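Long-range contact in sulfatase (Bacteroides fragilis CAG:558, PDB 6USS), which probably hydrolyses aryl sulfate esters as a calcium-dependent arylsulfatase of the human gut microbiome: residues K373-P385 with G415-F427. The protein carries 1 engineered substitution. Numbering follows the deposited sequence.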
loop_
_atom_site.group_PDB
_atom_site.type_symbol
_atom_site.label_atom_id
_atom_site.label_comp_id
_atom_site.label_asym_id
_atom_site.label_seq_id
_atom_site.Cartn_x
_atom_site.Cartn_y
_atom_site.Cartn_z
ATOM N N LYS A 373 -9.489 -5.655 36.099
ATOM C CA LYS A 373 -10.625 -6.096 35.297
ATOM C C LYS A 373 -11.635 -4.968 35.155
ATOM O O LYS A 373 -11.760 -4.119 36.037
ATOM C CB LYS A 373 -11.321 -7.320 35.913
ATOM C CG LYS A 373 -10.524 -8.604 35.859
ATOM C CD LYS A 373 -11.183 -9.691 36.699
ATOM C CE LYS A 373 -10.228 -10.858 36.993
ATOM N NZ LYS A 373 -10.820 -12.190 36.650
ATOM N N CYS A 374 -12.349 -4.956 34.032
ATOM C CA CYS A 374 -13.356 -3.941 33.774
ATOM C C CYS A 374 -14.624 -4.619 33.292
ATOM O O CYS A 374 -14.640 -5.265 32.235
ATOM C CB CYS A 374 -12.893 -2.912 32.742
ATOM S SG CYS A 374 -14.164 -1.623 32.517
ATOM N N ASP A 375 -15.684 -4.425 34.060
ATOM C CA ASP A 375 -17.000 -5.020 33.872
ATOM C C ASP A 375 -17.842 -4.281 32.838
ATOM O O ASP A 375 -18.817 -4.849 32.330
ATOM C CB ASP A 375 -17.727 -5.000 35.228
ATOM C CG ASP A 375 -18.713 -6.123 35.401
ATOM O OD1 ASP A 375 -18.792 -7.029 34.526
ATOM O OD2 ASP A 375 -19.414 -6.092 36.444
ATOM N N LYS A 376 -17.509 -3.022 32.541
ATOM C CA LYS A 376 -18.352 -2.200 31.678
ATOM C C LYS A 376 -18.324 -2.721 30.247
ATOM O O LYS A 376 -17.281 -3.142 29.741
ATOM C CB LYS A 376 -17.901 -0.739 31.717
ATOM C CG LYS A 376 -17.765 -0.169 33.139
ATOM C CD LYS A 376 -19.032 -0.441 33.925
ATOM C CE LYS A 376 -19.080 0.314 35.240
ATOM N NZ LYS A 376 -20.522 0.394 35.648
ATOM N N TYR A 377 -19.470 -2.697 29.583
ATOM C CA TYR A 377 -19.512 -3.319 28.271
ATOM C C TYR A 377 -19.081 -2.351 27.177
ATOM O O TYR A 377 -19.229 -1.132 27.294
ATOM C CB TYR A 377 -20.893 -3.910 27.961
ATOM C CG TYR A 377 -22.131 -3.022 28.053
ATOM C CD1 TYR A 377 -22.272 -1.878 27.272
ATOM C CD2 TYR A 377 -23.208 -3.391 28.865
ATOM C CE1 TYR A 377 -23.438 -1.097 27.331
ATOM C CE2 TYR A 377 -24.366 -2.615 28.939
ATOM C CZ TYR A 377 -24.475 -1.471 28.167
ATOM O OH TYR A 377 -25.628 -0.705 28.227
ATOM N N LEU A 378 -18.505 -2.921 26.117
ATOM C CA LEU A 378 -18.118 -2.183 24.928
ATOM C C LEU A 378 -18.314 -3.091 23.721
ATOM O O LEU A 378 -18.453 -4.310 23.856
ATOM C CB LEU A 378 -16.672 -1.692 25.029
ATOM C CG LEU A 378 -15.618 -2.782 25.249
ATOM C CD1 LEU A 378 -15.171 -3.462 23.938
ATOM C CD2 LEU A 378 -14.422 -2.189 25.973
ATOM N N ILE A 379 -18.295 -2.488 22.530
ATOM C CA ILE A 379 -18.541 -3.224 21.300
ATOM C C ILE A 379 -17.472 -2.881 20.260
ATOM O O ILE A 379 -16.891 -1.798 20.273
ATOM C CB ILE A 379 -19.957 -2.936 20.765
ATOM C CG1 ILE A 379 -20.271 -3.800 19.546
ATOM C CG2 ILE A 379 -20.136 -1.428 20.507
ATOM C CD1 ILE A 379 -21.663 -4.384 19.582
ATOM N N ILE A 380 -17.247 -3.823 19.331
ATOM C CA ILE A 380 -16.092 -3.815 18.428
ATOM C C ILE A 380 -15.932 -2.486 17.676
ATOM O O ILE A 380 -14.813 -1.986 17.531
ATOM C CB ILE A 380 -16.177 -5.022 17.464
ATOM C CG1 ILE A 380 -15.002 -5.048 16.482
ATOM C CG2 ILE A 380 -17.500 -5.038 16.703
ATOM C CD1 ILE A 380 -13.682 -5.306 17.122
ATOM N N GLU A 381 -17.024 -1.875 17.197
ATOM C CA GLU A 381 -16.861 -0.592 16.500
ATOM C C GLU A 381 -16.208 0.474 17.371
ATOM O O GLU A 381 -15.694 1.458 16.829
ATOM C CB GLU A 381 -18.196 -0.041 15.974
ATOM C CG GLU A 381 -19.246 0.197 17.033
ATOM C CD GLU A 381 -20.352 -0.859 16.975
ATOM O OE1 GLU A 381 -21.535 -0.492 17.194
ATOM O OE2 GLU A 381 -20.033 -2.051 16.706
ATOM N N ASP A 382 -16.225 0.306 18.702
ATOM C CA ASP A 382 -15.542 1.238 19.599
ATOM C C ASP A 382 -14.020 1.207 19.435
ATOM O O ASP A 382 -13.344 2.201 19.754
ATOM C CB ASP A 382 -15.882 0.930 21.059
ATOM C CG ASP A 382 -17.374 0.926 21.337
ATOM O OD1 ASP A 382 -18.145 1.506 20.538
ATOM O OD2 ASP A 382 -17.774 0.325 22.364
ATOM N N PHE A 383 -13.465 0.074 18.983
ATOM C CA PHE A 383 -12.023 -0.034 18.751
ATOM C C PHE A 383 -11.506 1.067 17.826
ATOM O O PHE A 383 -10.362 1.523 17.977
ATOM C CB PHE A 383 -11.678 -1.410 18.157
ATOM C CG PHE A 383 -11.619 -2.531 19.166
ATOM C CD1 PHE A 383 -12.689 -2.802 20.002
ATOM C CD2 PHE A 383 -10.499 -3.348 19.242
ATOM C CE1 PHE A 383 -12.639 -3.864 20.927
ATOM C CE2 PHE A 383 -10.434 -4.407 20.160
ATOM C CZ PHE A 383 -11.507 -4.663 21.007
ATOM N N TYR A 384 -12.351 1.515 16.874
ATOM C CA TYR A 384 -11.919 2.508 15.889
ATOM C C TYR A 384 -11.613 3.861 16.532
ATOM O O TYR A 384 -10.454 4.314 16.457
ATOM C CB TYR A 384 -12.968 2.595 14.781
ATOM C CG TYR A 384 -12.749 3.532 13.622
ATOM C CD1 TYR A 384 -12.749 4.911 13.794
ATOM C CD2 TYR A 384 -12.630 3.028 12.330
ATOM C CE1 TYR A 384 -12.596 5.762 12.713
ATOM C CE2 TYR A 384 -12.494 3.855 11.246
ATOM C CZ TYR A 384 -12.476 5.222 11.437
ATOM O OH TYR A 384 -12.329 6.046 10.346
ATOM N N PRO A 385 -12.565 4.544 17.194
ATOM C CA PRO A 385 -12.188 5.777 17.910
ATOM C C PRO A 385 -11.136 5.546 18.972
ATOM O O PRO A 385 -10.333 6.446 19.211
ATOM C CB PRO A 385 -13.504 6.250 18.558
ATOM C CG PRO A 385 -14.578 5.402 17.989
ATOM C CD PRO A 385 -13.942 4.134 17.532
ATOM N N GLY A 415 -14.223 7.717 33.158
ATOM C CA GLY A 415 -15.625 7.825 32.826
ATOM C C GLY A 415 -16.200 6.477 32.467
ATOM O O GLY A 415 -15.557 5.438 32.627
ATOM N N ASP A 416 -17.430 6.508 31.969
ATOM C CA ASP A 416 -18.188 5.288 31.695
ATOM C C ASP A 416 -19.035 5.481 30.441
ATOM O O ASP A 416 -20.220 5.814 30.517
ATOM C CB ASP A 416 -19.068 4.928 32.896
ATOM C CG ASP A 416 -19.722 3.559 32.771
ATOM O OD1 ASP A 416 -19.403 2.821 31.803
ATOM O OD2 ASP A 416 -20.566 3.230 33.651
ATOM N N PRO A 417 -18.459 5.249 29.255
ATOM C CA PRO A 417 -19.291 5.240 28.034
ATOM C C PRO A 417 -20.416 4.209 28.070
ATOM O O PRO A 417 -21.349 4.300 27.268
ATOM C CB PRO A 417 -18.289 4.933 26.909
ATOM C CG PRO A 417 -17.091 4.328 27.603
ATOM C CD PRO A 417 -17.039 4.976 28.965
ATOM N N SER A 418 -20.371 3.253 28.992
ATOM C CA SER A 418 -21.370 2.191 29.049
ATOM C C SER A 418 -22.688 2.651 29.669
ATOM O O SER A 418 -23.746 2.099 29.334
ATOM C CB SER A 418 -20.787 1.021 29.827
ATOM O OG SER A 418 -21.784 0.308 30.512
ATOM N N LYS A 419 -22.647 3.655 30.557
ATOM C CA LYS A 419 -23.836 4.092 31.285
ATOM C C LYS A 419 -24.900 4.619 30.326
ATOM O O LYS A 419 -24.647 5.535 29.538
ATOM C CB LYS A 419 -23.459 5.162 32.311
ATOM C CG LYS A 419 -24.641 5.694 33.110
ATOM C CD LYS A 419 -24.223 6.455 34.351
ATOM C CE LYS A 419 -25.463 6.895 35.161
ATOM N NZ LYS A 419 -25.197 8.123 35.966
ATOM N N GLY A 420 -26.099 4.041 30.411
ATOM C CA GLY A 420 -27.187 4.377 29.528
ATOM C C GLY A 420 -27.053 3.912 28.091
ATOM O O GLY A 420 -28.013 4.074 27.322
ATOM N N ARG A 421 -25.919 3.329 27.695
ATOM C CA ARG A 421 -25.667 3.054 26.284
ATOM C C ARG A 421 -26.362 1.779 25.810
ATOM O O ARG A 421 -26.253 0.725 26.449
ATOM C CB ARG A 421 -24.167 2.942 26.031
ATOM C CG ARG A 421 -23.830 2.530 24.622
ATOM C CD ARG A 421 -22.328 2.647 24.387
ATOM N NE ARG A 421 -22.030 2.533 22.972
ATOM C CZ ARG A 421 -20.931 1.973 22.491
ATOM N NH1 ARG A 421 -20.025 1.490 23.332
ATOM N NH2 ARG A 421 -20.743 1.901 21.177
ATOM N N SER A 422 -27.064 1.879 24.681
ATOM C CA SER A 422 -27.590 0.709 23.989
ATOM C C SER A 422 -26.527 0.106 23.064
ATOM O O SER A 422 -25.828 0.827 22.347
ATOM C CB SER A 422 -28.830 1.086 23.169
ATOM O OG SER A 422 -30.016 1.162 23.934
ATOM N N LEU A 423 -26.417 -1.221 23.062
ATOM C CA LEU A 423 -25.623 -1.937 22.064
ATOM C C LEU A 423 -26.559 -2.625 21.069
ATOM O O LEU A 423 -27.625 -3.119 21.454
ATOM C CB LEU A 423 -24.704 -2.972 22.715
ATOM C CG LEU A 423 -23.693 -2.498 23.745
ATOM C CD1 LEU A 423 -22.810 -3.679 24.109
ATOM C CD2 LEU A 423 -22.861 -1.325 23.225
ATOM N N TYR A 424 -26.161 -2.682 19.794
ATOM C CA TYR A 424 -27.039 -3.232 18.768
ATOM C C TYR A 424 -26.358 -4.262 17.869
ATOM O O TYR A 424 -25.221 -4.074 17.427
ATOM C CB TYR A 424 -27.593 -2.130 17.895
ATOM C CG TYR A 424 -28.267 -1.013 18.629
ATOM C CD1 TYR A 424 -27.582 0.159 18.911
ATOM C CD2 TYR A 424 -29.605 -1.106 18.997
ATOM C CE1 TYR A 424 -28.189 1.192 19.556
ATOM C CE2 TYR A 424 -30.233 -0.065 19.649
ATOM C CZ TYR A 424 -29.516 1.088 19.919
ATOM O OH TYR A 424 -30.125 2.139 20.569
ATOM N N TRP A 425 -27.089 -5.332 17.561
ATOM C CA TRP A 425 -26.709 -6.277 16.519
ATOM C C TRP A 425 -27.859 -6.443 15.529
ATOM O O TRP A 425 -29.038 -6.397 15.901
ATOM C CB TRP A 425 -26.355 -7.650 17.072
ATOM C CG TRP A 425 -25.270 -7.704 18.081
ATOM C CD1 TRP A 425 -24.008 -8.200 17.900
ATOM C CD2 TRP A 425 -25.355 -7.315 19.457
ATOM N NE1 TRP A 425 -23.302 -8.133 19.069
ATOM C CE2 TRP A 425 -24.103 -7.592 20.045
ATOM C CE3 TRP A 425 -26.370 -6.762 20.254
ATOM C CZ2 TRP A 425 -23.830 -7.319 21.389
ATOM C CZ3 TRP A 425 -26.098 -6.493 21.588
ATOM C CH2 TRP A 425 -24.839 -6.770 22.141
ATOM N N ASN A 426 -27.504 -6.659 14.264
ATOM C CA ASN A 426 -28.488 -6.991 13.242
ATOM C C ASN A 426 -27.930 -8.088 12.353
ATOM O O ASN A 426 -26.877 -7.905 11.737
ATOM C CB ASN A 426 -28.870 -5.780 12.389
ATOM C CG ASN A 426 -30.105 -6.051 11.566
ATOM O OD1 ASN A 426 -30.956 -6.832 11.976
ATOM N ND2 ASN A 426 -30.201 -5.443 10.403
ATOM N N PHE A 427 -28.650 -9.211 12.273
ATOM C CA PHE A 427 -28.298 -10.332 11.399
ATOM C C PHE A 427 -29.524 -10.706 10.579
ATOM O O PHE A 427 -30.196 -11.714 10.856
ATOM C CB PHE A 427 -27.789 -11.534 12.205
ATOM C CG PHE A 427 -27.135 -12.602 11.362
ATOM C CD1 PHE A 427 -25.802 -12.481 10.976
ATOM C CD2 PHE A 427 -27.853 -13.739 10.963
ATOM C CE1 PHE A 427 -25.185 -13.476 10.189
ATOM C CE2 PHE A 427 -27.253 -14.742 10.178
ATOM C CZ PHE A 427 -25.925 -14.608 9.786
HETATM O O HOH W 1 -22.565 1.190 33.388
HETATM O O HOH W 2 -21.916 -1.808 31.742
HETATM O O HOH W 3 -19.077 1.343 26.224
HETATM O O HOH W 4 -23.580 -0.568 19.227
#
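Two consecutive beta turns, Asp416-Lys419 and Ser418-Arg421, and the start of strand 422-427 pass alongside residues 376-379, with CA atoms 5.9 Å apart at Tyr377 and Ser418 and 7.2 Å at Ile379 and Leu423. Arg421, extended from CG to NE, reaches across to grip Asp382 end-on. Arg421 NH1 gives a straight bond of 2.7 Å to Asp382 OD2, in the guanidinium plane, while NH2 meets the syn lone pair of Asp382 OD1, which lies 18° off that plane; the two flat groups are twisted 37° apart. Ile379 N bonds to the same OD2 from the opposite face of the carboxylate, and Ile405 N donates to OD1, so backbone and arginine together fix the rotation of this buried acid. Leu423 CD2 covers one guanidinium face, and a water links Arg421 NH1 to Tyr377 O. Tyr377 OH points at Arg421 O, modelled so close that the hydrogen-bond length is doubtful, while Ser418 OG lies 3.8 Å above the Tyr377 ring plane, over its centre. Leu423 CD1 packs against Tyr377 CD1 at 3.7 Å, and Ile379 CD1 rests off-centre on a face of the Trp425 indole, whose NE1 binds Ala84 O. Lys376 and Asp416 form a weak, long salt bridge, bridged also by a water. The contact joins edge strand 422-427 of the C-terminal antiparallel sheet and its preceding turns to strand 378-379 of the large mixed sheet in the alkaline phosphatase-like sulfatase fold.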